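Local coordinates for protein peroxisomal catalase A (Saccharomyces cerevisiae, PDB 1A4E) that breaks down hydrogen peroxide to water and oxygen with the help of heme, probably shielding the cell from the peroxide made by peroxisomal oxidases, at residues B[21-26]-B[33-38]; B[349-354]-B[373-378]; B[58-63]-B[243-248]; B[309-314]-B[356-361]; B[94-99]-B[190-195]. All blocks are in the same frame, centred on the assembly; numbering follows the deposited sequence.

Contact 1. Residues B[21-26]-B[33-38]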
# COMPACT_ATOMS: atom_id res chain seq x y z
N VAL B 21 22.42 -1.67 -22.47
CA VAL B 21 21.71 -2.08 -23.69
C VAL B 21 20.21 -2.29 -23.49
O VAL B 21 19.76 -2.80 -22.47
CB VAL B 21 22.27 -3.41 -24.29
CG1 VAL B 21 23.64 -3.12 -24.89
CG2 VAL B 21 22.33 -4.52 -23.24
N THR B 22 19.43 -1.78 -24.44
CA THR B 22 18.00 -2.02 -24.43
C THR B 22 17.60 -2.51 -25.82
O THR B 22 18.10 -2.02 -26.83
CB THR B 22 17.20 -0.74 -24.05
OG1 THR B 22 17.60 0.31 -24.91
CG2 THR B 22 17.40 -0.36 -22.59
N GLN B 23 16.70 -3.50 -25.84
CA GLN B 23 16.25 -4.14 -27.06
C GLN B 23 15.22 -3.39 -27.87
O GLN B 23 14.21 -2.91 -27.37
CB GLN B 23 15.68 -5.51 -26.75
CG GLN B 23 16.75 -6.49 -26.34
CD GLN B 23 16.16 -7.84 -25.99
OE1 GLN B 23 16.22 -8.27 -24.85
NE2 GLN B 23 15.58 -8.52 -26.97
N ARG B 24 15.53 -3.34 -29.17
CA ARG B 24 14.73 -2.64 -30.18
C ARG B 24 14.86 -3.40 -31.50
O ARG B 24 15.74 -4.25 -31.66
CB ARG B 24 15.27 -1.21 -30.34
CG ARG B 24 16.75 -1.36 -30.69
CD ARG B 24 17.67 -0.27 -30.29
NE ARG B 24 17.57 0.07 -28.89
CZ ARG B 24 17.77 1.34 -28.52
NH1 ARG B 24 18.06 2.29 -29.41
NH2 ARG B 24 17.61 1.67 -27.25
N ILE B 25 13.99 -3.09 -32.48
CA ILE B 25 14.12 -3.67 -33.81
C ILE B 25 15.18 -2.87 -34.56
O ILE B 25 15.06 -1.66 -34.74
CB ILE B 25 12.77 -3.60 -34.53
CG1 ILE B 25 11.75 -4.45 -33.77
CG2 ILE B 25 12.92 -4.10 -35.96
CD1 ILE B 25 12.04 -5.96 -33.72
N GLY B 26 16.24 -3.55 -35.01
CA GLY B 26 17.37 -2.87 -35.63
C GLY B 26 18.14 -2.12 -34.55
O GLY B 26 18.09 -2.48 -33.37
N LEU B 33 8.69 -5.02 -25.64
CA LEU B 33 8.13 -5.46 -24.35
C LEU B 33 8.99 -6.54 -23.67
O LEU B 33 9.01 -6.70 -22.45
CB LEU B 33 6.76 -6.06 -24.53
CG LEU B 33 5.55 -5.56 -23.77
CD1 LEU B 33 4.58 -6.72 -23.66
CD2 LEU B 33 5.91 -5.07 -22.38
N GLN B 34 9.67 -7.29 -24.54
CA GLN B 34 10.58 -8.39 -24.24
C GLN B 34 11.76 -8.03 -23.35
O GLN B 34 12.36 -8.89 -22.71
CB GLN B 34 11.00 -8.87 -25.60
CG GLN B 34 11.97 -9.97 -25.88
CD GLN B 34 12.11 -10.13 -27.38
OE1 GLN B 34 13.09 -9.70 -27.99
NE2 GLN B 34 11.10 -10.73 -27.99
N ASP B 35 12.13 -6.74 -23.29
CA ASP B 35 13.23 -6.31 -22.45
C ASP B 35 12.78 -6.11 -21.01
O ASP B 35 12.48 -5.01 -20.54
CB ASP B 35 13.80 -5.02 -23.00
CG ASP B 35 15.16 -4.65 -22.45
OD1 ASP B 35 15.62 -5.16 -21.43
OD2 ASP B 35 15.79 -3.81 -23.07
N TYR B 36 12.78 -7.24 -20.31
CA TYR B 36 12.36 -7.27 -18.92
C TYR B 36 13.37 -6.64 -17.97
O TYR B 36 12.99 -6.27 -16.86
CB TYR B 36 12.08 -8.73 -18.50
CG TYR B 36 13.15 -9.72 -18.92
CD1 TYR B 36 14.32 -9.83 -18.18
CD2 TYR B 36 12.96 -10.49 -20.07
CE1 TYR B 36 15.33 -10.70 -18.60
CE2 TYR B 36 13.96 -11.36 -20.49
CZ TYR B 36 15.14 -11.45 -19.75
OH TYR B 36 16.16 -12.28 -20.18
N ASN B 37 14.65 -6.52 -18.38
CA ASN B 37 15.67 -5.88 -17.56
C ASN B 37 15.50 -4.37 -17.51
O ASN B 37 15.73 -3.77 -16.46
CB ASN B 37 17.06 -6.22 -18.08
CG ASN B 37 17.53 -7.61 -17.68
OD1 ASN B 37 16.95 -8.26 -16.81
ND2 ASN B 37 18.61 -8.12 -18.26
N LEU B 38 15.04 -3.76 -18.62
CA LEU B 38 14.74 -2.34 -18.63
C LEU B 38 13.57 -2.09 -17.70
O LEU B 38 13.65 -1.20 -16.86
CB LEU B 38 14.35 -1.87 -20.03
CG LEU B 38 13.93 -0.40 -20.16
CD1 LEU B 38 15.11 0.51 -19.79
CD2 LEU B 38 13.46 -0.13 -21.58
O HOH W 1 17.74 -3.40 -20.45
O HOH W 2 17.96 -6.52 -22.72
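The carboxylate of Asp-35 is gripped at both oxygens, OD2 by strand 22-25 and OD1 by its own helix. Gln-23 N donates to Asp-35 OD2 at 2.9 Å, fairly straight at 160° but from above the carboxylate plane. Leu-38 N reaches Asp-35 OD1 at 3.2 Å, steeply above the same plane, so that Asp-35 is the N-cap of helix 36-45. At chi1 -165° the carboxylate swings clear of the backbone N, which lets one oxygen face the strand and the other the helix. A water donates to Asp-35 OD1 and to Val-21 O, 2.9 Å from each. An asparagine in place of Asp-35 would probably lose either the cap or the bond to Gln-23 N, since its amide nitrogen cannot accept. Beside this polar knot Thr-22 CG2 meets Leu-38 CD1 at 3.7 Å, a methyl contact at the first helical turn. Segment 21-26 belongs to the N-terminal arm that catalases thread between subunits: Thr-22, Gln-23 and Arg-24 also form an antiparallel ladder with a strand of the second subunit. A buried carboxylate, probably ionised and favoured by the N-H groups of Gln-23 and of the helix start, is consistent with anchoring the helix N-terminus to the arm.

Contact 2. Residues B[349-354]-B[373-378]; sequences LGPNFH and DGPMNV
Asn-352 reaches across to segment 373-378 with its amide nitrogen and ties two carbonyls of that loop together. Its ND2 donates to Pro-375 O at 2.9 Å and to Asp-373 O at 3.1 Å, the second bond nearly straight (172°) and in the amide plane, the first striking its carbonyl from well above the plane. CG stands anti to the carbonyl carbon (chi1 -73°), which aims the amide at the loop. An asparagine suits the place because both ends of its short amide are used: OD1 accepts from His-44 of the third subunit. Asp-373 O takes a second bond from Asn-377 ND2, arriving from the same face at 3.0 Å.

Segment 349-354 makes a type I beta turn, Gly-350 to Phe-353, just after helix 332-348; both segments belong to the long irregular wrapping region that in catalases embraces neighbouring subunits. Pro-351 and Pro-375 meet, the two side chains crossing at about a right angle with CG to CG at 3.8 Å, and Arg-47 of the third subunit packs on both. A water accepts from Asn-352 N and donates to Pro-375 O at 2.8 Å. Gly-374 fits closely: a CB would lie 3.0 Å from Asn-352 ND2.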
# COMPACT_ATOMS: atom_id res chain seq x y z
N LEU B 349 6.02 2.35 6.73
CA LEU B 349 7.03 1.35 6.46
C LEU B 349 6.42 0.01 6.10
O LEU B 349 6.94 -0.67 5.22
CB LEU B 349 7.93 1.19 7.68
CG LEU B 349 8.69 2.44 8.11
CD1 LEU B 349 9.28 2.25 9.50
CD2 LEU B 349 9.76 2.75 7.07
N GLY B 350 5.30 -0.36 6.74
CA GLY B 350 4.66 -1.63 6.46
C GLY B 350 4.31 -2.39 7.74
O GLY B 350 4.86 -2.10 8.80
N PRO B 351 3.40 -3.37 7.68
CA PRO B 351 2.99 -4.23 8.81
C PRO B 351 4.12 -4.92 9.57
O PRO B 351 4.03 -5.17 10.77
CB PRO B 351 2.05 -5.23 8.18
CG PRO B 351 1.44 -4.45 7.04
CD PRO B 351 2.63 -3.70 6.48
N ASN B 352 5.17 -5.24 8.82
CA ASN B 352 6.34 -5.89 9.37
C ASN B 352 7.57 -4.99 9.48
O ASN B 352 8.70 -5.47 9.34
CB ASN B 352 6.65 -7.12 8.51
CG ASN B 352 5.65 -8.23 8.75
OD1 ASN B 352 5.36 -8.56 9.90
ND2 ASN B 352 5.08 -8.85 7.72
N PHE B 353 7.34 -3.70 9.77
CA PHE B 353 8.41 -2.71 9.93
C PHE B 353 9.48 -3.12 10.95
O PHE B 353 10.64 -2.78 10.79
CB PHE B 353 7.83 -1.35 10.36
CG PHE B 353 7.17 -1.31 11.73
CD1 PHE B 353 5.82 -1.66 11.87
CD2 PHE B 353 7.91 -0.93 12.87
CE1 PHE B 353 5.22 -1.63 13.13
CE2 PHE B 353 7.30 -0.91 14.12
CZ PHE B 353 5.95 -1.26 14.26
N HIS B 354 9.06 -3.88 11.97
CA HIS B 354 9.96 -4.36 13.02
C HIS B 354 10.97 -5.39 12.54
O HIS B 354 11.90 -5.74 13.26
CB HIS B 354 9.15 -4.96 14.17
CG HIS B 354 8.17 -6.05 13.76
ND1 HIS B 354 7.06 -5.91 13.06
CD2 HIS B 354 8.31 -7.38 14.11
CE1 HIS B 354 6.51 -7.10 12.96
NE2 HIS B 354 7.27 -7.97 13.59
N ASP B 373 2.45 -13.64 9.69
CA ASP B 373 2.11 -13.29 8.31
C ASP B 373 2.27 -11.82 7.96
O ASP B 373 3.17 -11.17 8.48
CB ASP B 373 0.66 -13.78 8.03
CG ASP B 373 0.37 -15.26 8.25
OD1 ASP B 373 1.27 -16.06 8.49
OD2 ASP B 373 -0.80 -15.63 8.17
N GLY B 374 1.43 -11.24 7.10
CA GLY B 374 1.57 -9.85 6.72
C GLY B 374 2.54 -9.72 5.55
O GLY B 374 3.44 -10.56 5.40
N PRO B 375 2.41 -8.71 4.70
CA PRO B 375 3.33 -8.47 3.59
C PRO B 375 4.77 -8.28 4.02
O PRO B 375 5.05 -7.70 5.07
CB PRO B 375 2.74 -7.26 2.88
CG PRO B 375 1.91 -6.57 3.94
CD PRO B 375 1.32 -7.74 4.71
N MET B 376 5.68 -8.82 3.20
CA MET B 376 7.12 -8.74 3.39
C MET B 376 7.58 -9.27 4.74
O MET B 376 8.28 -8.60 5.51
CB MET B 376 7.57 -7.28 3.21
CG MET B 376 7.43 -6.76 1.78
SD MET B 376 8.47 -7.69 0.62
CE MET B 376 10.11 -7.33 1.18
N ASN B 377 7.10 -10.48 5.04
CA ASN B 377 7.52 -11.20 6.23
C ASN B 377 8.74 -11.98 5.76
O ASN B 377 8.65 -13.03 5.12
CB ASN B 377 6.41 -12.13 6.71
CG ASN B 377 6.69 -12.72 8.08
OD1 ASN B 377 7.76 -13.27 8.35
ND2 ASN B 377 5.72 -12.62 8.99
N VAL B 378 9.90 -11.41 6.07
CA VAL B 378 11.18 -11.92 5.58
C VAL B 378 12.02 -12.70 6.57
O VAL B 378 13.05 -13.23 6.16
CB VAL B 378 12.05 -10.74 5.04
CG1 VAL B 378 11.36 -10.12 3.84
CG2 VAL B 378 12.26 -9.67 6.11
O HOH W 3 5.81 -5.08 5.89

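Contact 3. Residues B[58-63]-B[243-248]; sequences HGSGAF and YCQQDL
Ser-60 and Gln-245 join strand 59-63, the beginning of a strand of the antiparallel catalase beta-barrel, to helix 243-248, which runs almost parallel to it (9° between the short axes, 8.5 Å apart). The strand begins close to the active-site His-56.

The polar part centres on one carbonyl oxygen. Ser-60 OG donates to Gln-245 OE1 at 2.8 Å, tilted from the plane of that carbonyl. Gln-245 can turn back to meet it because its chain is bent at chi2 (54°), which folds the amide down beside the strand. A water is held between the two segments, accepting from Gly-61 N at 3.1 Å and lying 2.9 Å from Gln-245 OE1, to which it probably donates. A short hydroxyl suits the strand at this point, since Ser-60 OG already lies 3.4 Å from Gln-245 CB. A leucine in place of Gln-245 would probably leave the buried Ser-60 hydroxyl without its acceptor and the water without one of its anchors. The backbone N-H of Gln-245 is itself accepted by Asp-105, near the start of the helix.

The apolar part is lighter. Gly-59 and Gly-61 flank Ser-60 without side chains. Leu-248, about one turn further along the helix, covers the strand beside Gln-245 and also touches Phe-94 of the neighbouring strand. Leu-248 CD2 lies 4.2 Å from Ser-60 CB and 4.1 Å from Gly-61 O.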
# COMPACT_ATOMS: atom_id res chain seq x y z
N HIS B 58 12.17 15.76 7.80
CA HIS B 58 13.56 16.02 7.49
C HIS B 58 14.45 15.73 8.69
O HIS B 58 14.21 16.29 9.76
CB HIS B 58 13.70 17.48 7.06
CG HIS B 58 15.09 17.76 6.53
ND1 HIS B 58 15.62 17.29 5.42
CD2 HIS B 58 16.04 18.54 7.14
CE1 HIS B 58 16.84 17.73 5.31
NE2 HIS B 58 17.08 18.48 6.36
N GLY B 59 15.50 14.92 8.52
CA GLY B 59 16.39 14.58 9.61
C GLY B 59 17.73 13.98 9.21
O GLY B 59 18.07 13.86 8.03
N SER B 60 18.48 13.58 10.25
CA SER B 60 19.82 13.03 10.17
C SER B 60 20.01 11.99 11.26
O SER B 60 19.29 12.00 12.25
CB SER B 60 20.86 14.11 10.41
OG SER B 60 20.80 15.15 9.44
N GLY B 61 20.97 11.08 11.16
CA GLY B 61 21.14 10.09 12.21
C GLY B 61 22.55 9.54 12.32
O GLY B 61 23.39 9.77 11.46
N ALA B 62 22.79 8.80 13.40
CA ALA B 62 24.08 8.19 13.68
C ALA B 62 23.92 7.14 14.77
O ALA B 62 22.97 7.19 15.54
CB ALA B 62 25.09 9.21 14.18
N PHE B 63 24.83 6.17 14.78
CA PHE B 63 24.88 5.12 15.79
C PHE B 63 25.91 5.48 16.85
O PHE B 63 26.81 6.28 16.61
CB PHE B 63 25.28 3.76 15.19
CG PHE B 63 24.28 3.21 14.19
CD1 PHE B 63 23.19 2.46 14.65
CD2 PHE B 63 24.45 3.44 12.82
CE1 PHE B 63 22.26 1.95 13.73
CE2 PHE B 63 23.52 2.93 11.91
CZ PHE B 63 22.43 2.18 12.37
N TYR B 243 23.45 21.63 6.17
CA TYR B 243 24.49 22.07 7.08
C TYR B 243 24.68 21.19 8.31
O TYR B 243 25.80 20.76 8.57
CB TYR B 243 24.17 23.51 7.47
CG TYR B 243 25.25 24.18 8.30
CD1 TYR B 243 26.43 24.63 7.71
CD2 TYR B 243 25.05 24.35 9.67
CE1 TYR B 243 27.41 25.25 8.49
CE2 TYR B 243 26.02 24.96 10.46
CZ TYR B 243 27.20 25.40 9.86
OH TYR B 243 28.16 26.01 10.63
N CYS B 244 23.60 20.91 9.06
CA CYS B 244 23.69 20.09 10.26
C CYS B 244 23.95 18.63 9.95
O CYS B 244 24.65 17.96 10.71
CB CYS B 244 22.39 20.25 11.05
SG CYS B 244 22.09 21.95 11.60
N GLN B 245 23.45 18.10 8.82
CA GLN B 245 23.74 16.74 8.38
C GLN B 245 25.23 16.60 8.07
O GLN B 245 25.88 15.64 8.49
CB GLN B 245 22.90 16.42 7.12
CG GLN B 245 23.25 15.17 6.30
CD GLN B 245 23.30 13.88 7.10
OE1 GLN B 245 22.34 13.51 7.77
NE2 GLN B 245 24.41 13.15 7.08
N GLN B 246 25.77 17.59 7.37
CA GLN B 246 27.18 17.63 7.04
C GLN B 246 28.04 17.75 8.30
O GLN B 246 29.08 17.11 8.41
CB GLN B 246 27.43 18.80 6.13
CG GLN B 246 28.85 18.82 5.65
CD GLN B 246 29.13 19.86 4.59
OE1 GLN B 246 30.29 20.07 4.24
NE2 GLN B 246 28.14 20.53 4.01
N ASP B 247 27.59 18.58 9.26
CA ASP B 247 28.30 18.77 10.51
C ASP B 247 28.40 17.48 11.31
O ASP B 247 29.48 17.13 11.79
CB ASP B 247 27.58 19.85 11.32
CG ASP B 247 28.19 20.04 12.70
OD1 ASP B 247 29.21 20.72 12.83
OD2 ASP B 247 27.66 19.47 13.64
N LEU B 248 27.27 16.77 11.47
CA LEU B 248 27.24 15.53 12.21
C LEU B 248 28.07 14.45 11.54
O LEU B 248 28.87 13.79 12.22
CB LEU B 248 25.79 15.05 12.35
CG LEU B 248 25.53 13.78 13.15
CD1 LEU B 248 26.02 13.92 14.59
CD2 LEU B 248 24.05 13.50 13.14
O HOH W 4 22.56 10.74 8.47

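Contact 4. Residues B[309-314]-B[356-361]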
# COMPACT_ATOMS: atom_id res chain seq x y z
N PHE B 309 19.02 5.69 3.63
CA PHE B 309 17.65 5.22 3.47
C PHE B 309 17.32 4.03 4.35
O PHE B 309 16.34 4.04 5.08
CB PHE B 309 17.37 4.82 2.00
CG PHE B 309 15.94 4.33 1.80
CD1 PHE B 309 14.92 5.26 1.57
CD2 PHE B 309 15.63 2.96 1.89
CE1 PHE B 309 13.59 4.83 1.45
CE2 PHE B 309 14.31 2.54 1.77
CZ PHE B 309 13.30 3.46 1.55
N ALA B 310 18.16 3.01 4.28
CA ALA B 310 17.91 1.77 4.99
C ALA B 310 17.98 1.89 6.51
O ALA B 310 17.20 1.25 7.22
CB ALA B 310 18.90 0.73 4.53
N GLN B 311 18.87 2.75 7.00
CA GLN B 311 19.10 2.86 8.42
C GLN B 311 18.48 4.04 9.15
O GLN B 311 18.16 3.92 10.33
CB GLN B 311 20.60 2.83 8.66
CG GLN B 311 21.13 1.47 8.26
CD GLN B 311 22.63 1.36 8.33
OE1 GLN B 311 23.18 0.56 9.08
NE2 GLN B 311 23.33 2.17 7.54
N VAL B 312 18.31 5.17 8.47
CA VAL B 312 17.79 6.37 9.10
C VAL B 312 16.36 6.63 8.64
O VAL B 312 15.45 6.82 9.45
CB VAL B 312 18.71 7.57 8.76
CG1 VAL B 312 18.25 8.84 9.45
CG2 VAL B 312 20.12 7.29 9.23
N GLU B 313 16.15 6.63 7.32
CA GLU B 313 14.83 6.87 6.78
C GLU B 313 13.86 5.75 7.13
O GLU B 313 12.69 6.01 7.40
CB GLU B 313 14.96 7.05 5.27
CG GLU B 313 13.70 7.58 4.59
CD GLU B 313 13.23 8.96 5.04
OE1 GLU B 313 14.02 9.79 5.48
OE2 GLU B 313 12.04 9.22 4.91
N GLN B 314 14.33 4.50 7.17
CA GLN B 314 13.48 3.40 7.57
C GLN B 314 13.38 3.18 9.08
O GLN B 314 12.66 2.29 9.54
CB GLN B 314 13.97 2.12 6.92
CG GLN B 314 13.65 2.08 5.43
CD GLN B 314 13.74 0.68 4.85
OE1 GLN B 314 12.82 0.20 4.18
NE2 GLN B 314 14.85 -0.03 5.08
N ILE B 356 12.68 -4.76 9.67
CA ILE B 356 13.73 -3.95 9.04
C ILE B 356 14.89 -3.92 10.04
O ILE B 356 14.64 -3.66 11.22
CB ILE B 356 13.22 -2.50 8.77
CG1 ILE B 356 12.05 -2.51 7.81
CG2 ILE B 356 14.35 -1.68 8.18
CD1 ILE B 356 11.43 -1.13 7.56
N PRO B 357 16.15 -4.24 9.64
CA PRO B 357 17.31 -4.38 10.52
C PRO B 357 17.50 -3.36 11.65
O PRO B 357 17.69 -3.75 12.80
CB PRO B 357 18.46 -4.42 9.54
CG PRO B 357 17.87 -5.25 8.43
CD PRO B 357 16.50 -4.62 8.28
N VAL B 358 17.39 -2.05 11.37
CA VAL B 358 17.52 -1.03 12.41
C VAL B 358 16.38 -1.03 13.42
O VAL B 358 16.57 -0.53 14.52
CB VAL B 358 17.62 0.42 11.84
CG1 VAL B 358 19.03 0.58 11.33
CG2 VAL B 358 16.59 0.73 10.74
N ASN B 359 15.19 -1.55 13.08
CA ASN B 359 14.08 -1.64 14.02
C ASN B 359 13.99 -2.97 14.75
O ASN B 359 13.22 -3.13 15.69
CB ASN B 359 12.77 -1.39 13.29
CG ASN B 359 12.79 -0.01 12.68
OD1 ASN B 359 13.45 0.90 13.19
ND2 ASN B 359 12.09 0.15 11.56
N CYS B 360 14.80 -3.93 14.31
CA CYS B 360 14.82 -5.26 14.89
C CYS B 360 15.44 -5.23 16.29
O CYS B 360 16.48 -4.59 16.50
CB CYS B 360 15.61 -6.15 13.91
SG CYS B 360 15.72 -7.89 14.40
N PRO B 361 14.80 -5.83 17.31
CA PRO B 361 15.35 -5.98 18.65
C PRO B 361 16.48 -7.00 18.69
O PRO B 361 16.25 -8.11 19.17
CB PRO B 361 14.14 -6.35 19.46
CG PRO B 361 13.31 -7.17 18.49
CD PRO B 361 13.42 -6.31 17.25
O HOH W 5 17.87 -1.31 8.22
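Val-358 holds its CG1 anti to the carbonyl carbon (chi1 -77°) and its CG2 between backbone N and carbonyl carbon, which turns both methyls onto the last turn of helix 308-313. Val-358 CG2 rests 3.6 Å from Ala-310 O and equally near Gln-311 O, while Val-358 CG1 shares Gln-311 O and touches Gln-311 CG at 3.8 Å. A branched residue suits this place, since both methyls find helix backbone or side chain to rest on.

The helix ends in a wider pi-type turn: Gln-314 N bonds Phe-309 O, and Ala-310 O is met instead by a water, which donates at 2.8 Å and accepts from Val-358 N. Gln-314 NE2 adds a weak bond to Ala-310 O and a firmer one to Asn-377 O of the third subunit. The Gln-314 side chain lies across Ile-356, with Gln-314 NE2 3.5 Å from Ile-356 CG2. Asn-359 ND2 donates to Gln-314 O at 3.0 Å (151°), and its OD1 accepts from Ala-316 N. The wide turn thus diverts Gln-314 N from Ala-310 O, which water and an amide meet, while Asn-359 takes the carbonyl just beyond the helix, and aliphatic groups join the helix to the loop after helix 332-348.

Contact 5. Residues B[94-99]-B[190-195]; sequences FSTVGG and ANYRSM
Tyr-192 packs against Phe-94, on barrel strand 87-95, and joins this beta-barrel strand to the loop that leads to strand 197-198. Its CB sits over the face of the Phe-94 ring, 3.9 Å from the centroid and 13° off the normal, a CH-pi contact. CG comes next, 3.7 Å from Phe-94 CG. Beyond it Tyr-192 CD1 meets Phe-94 CB at 3.6 Å, the closest pair of the contact, and the ring as a whole receives the return CH-pi contact: Phe-94 CB stands 3.4 Å from the Tyr-192 centroid, nearly on the normal. The two rings are almost parallel, 8° apart, yet slid past each other in opposite directions until their centroids are 5.0 Å apart, and each covers the other's CB more than the other's ring. Both side chains have CG anti to the carbonyl carbon (chi1 -67° in Tyr-192), which helps to bring about this exchange.

Aromatic residues suit the place because a flat face accepts a methylene closely. Phe-94 also meets Phe-113 edge-to-face, and Met-195 CE reaches Phe-94 CD1 at 3.7 Å. The CB of Ser-95, next to Phe-94, points away from segment 190-195, and its OG is hydrogen-bonded to the active-site His-56. Farther out along the tyrosine, CE1 of Tyr-192 comes 4.1 Å from Ser-95 N, and the side chain ends with Tyr-192 OH 3.9 Å from Ser-95 CA.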
# COMPACT_ATOMS: atom_id res chain seq x y z
N PHE B 94 18.11 12.84 14.62
CA PHE B 94 17.84 14.25 14.88
C PHE B 94 16.99 14.80 13.75
O PHE B 94 17.13 14.34 12.62
CB PHE B 94 19.12 15.02 14.91
CG PHE B 94 20.11 14.61 15.97
CD1 PHE B 94 19.87 14.92 17.31
CD2 PHE B 94 21.28 13.96 15.60
CE1 PHE B 94 20.82 14.60 18.28
CE2 PHE B 94 22.22 13.63 16.57
CZ PHE B 94 21.99 13.95 17.91
N SER B 95 16.14 15.79 13.97
CA SER B 95 15.26 16.28 12.92
C SER B 95 14.66 17.65 13.18
O SER B 95 14.78 18.19 14.27
CB SER B 95 14.12 15.30 12.72
OG SER B 95 13.46 15.08 13.95
N THR B 96 14.03 18.25 12.17
CA THR B 96 13.23 19.44 12.39
C THR B 96 11.77 18.98 12.55
O THR B 96 11.52 17.77 12.65
CB THR B 96 13.42 20.40 11.18
OG1 THR B 96 13.11 19.66 10.01
CG2 THR B 96 14.84 20.94 11.09
N VAL B 97 10.77 19.86 12.62
CA VAL B 97 9.39 19.41 12.83
C VAL B 97 8.45 19.66 11.65
O VAL B 97 7.89 18.71 11.11
CB VAL B 97 8.79 20.07 14.11
CG1 VAL B 97 7.38 19.58 14.39
CG2 VAL B 97 9.62 19.68 15.31
N GLY B 98 8.25 20.92 11.22
CA GLY B 98 7.23 21.22 10.22
C GLY B 98 7.60 21.03 8.77
O GLY B 98 6.72 20.81 7.94
N GLY B 99 8.89 21.11 8.42
CA GLY B 99 9.32 21.06 7.03
C GLY B 99 9.26 19.69 6.37
O GLY B 99 9.35 18.66 7.04
N ALA B 190 23.14 25.75 16.37
CA ALA B 190 24.26 25.85 15.44
C ALA B 190 24.49 24.54 14.67
O ALA B 190 25.03 24.52 13.56
CB ALA B 190 25.54 26.19 16.19
N ASN B 191 24.08 23.47 15.35
CA ASN B 191 24.11 22.11 14.86
C ASN B 191 23.48 21.17 15.88
O ASN B 191 23.08 21.60 16.97
CB ASN B 191 25.55 21.70 14.58
CG ASN B 191 26.52 21.88 15.74
OD1 ASN B 191 26.44 21.22 16.77
ND2 ASN B 191 27.47 22.79 15.60
N TYR B 192 23.38 19.87 15.55
CA TYR B 192 22.79 18.87 16.43
C TYR B 192 23.63 18.49 17.65
O TYR B 192 23.12 18.00 18.65
CB TYR B 192 22.49 17.60 15.63
CG TYR B 192 21.40 17.78 14.59
CD1 TYR B 192 20.20 18.42 14.95
CD2 TYR B 192 21.58 17.30 13.29
CE1 TYR B 192 19.20 18.59 14.01
CE2 TYR B 192 20.57 17.48 12.34
CZ TYR B 192 19.38 18.12 12.71
OH TYR B 192 18.38 18.32 11.78
N ARG B 193 24.94 18.75 17.56
CA ARG B 193 25.87 18.48 18.65
C ARG B 193 25.83 19.56 19.72
O ARG B 193 26.40 19.41 20.79
CB ARG B 193 27.28 18.39 18.09
CG ARG B 193 27.43 17.26 17.09
CD ARG B 193 28.49 17.55 16.05
NE ARG B 193 29.76 17.88 16.66
CZ ARG B 193 30.43 18.99 16.35
NH1 ARG B 193 29.99 19.87 15.45
NH2 ARG B 193 31.56 19.24 16.98
N SER B 194 25.14 20.67 19.45
CA SER B 194 25.11 21.81 20.35
C SER B 194 23.74 22.09 20.94
O SER B 194 23.39 23.25 21.17
CB SER B 194 25.61 23.01 19.57
OG SER B 194 26.94 22.83 19.09
N MET B 195 22.95 21.03 21.19
CA MET B 195 21.61 21.17 21.78
C MET B 195 21.32 20.07 22.78
O MET B 195 21.98 19.03 22.80
CB MET B 195 20.53 21.14 20.69
CG MET B 195 20.58 19.93 19.78
SD MET B 195 19.19 19.80 18.62
CE MET B 195 18.83 18.09 18.87

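All five contacts are buried, but by different things. Contacts 3 and 5 lie in the body of the chain, their centres 8 Å apart, on neighbouring barrel strands beside the heme; a salt bridge from Asp-247 to Arg-193 also ties them. Contact 5 is aromatic, contact 3 mixes one side-chain hydrogen bond with light packing. Contacts 4 and 2 touch each other through the loop after helix 332-348 and rely on side-chain amides gripping backbone carbonyls; contact 4 also reaches Phe-63 of strand 59-68. These two, like contact 1, meet the third subunit. Contact 1, in the extended arm far from the chain's centre, is buried by other subunits and depends on a carboxylate.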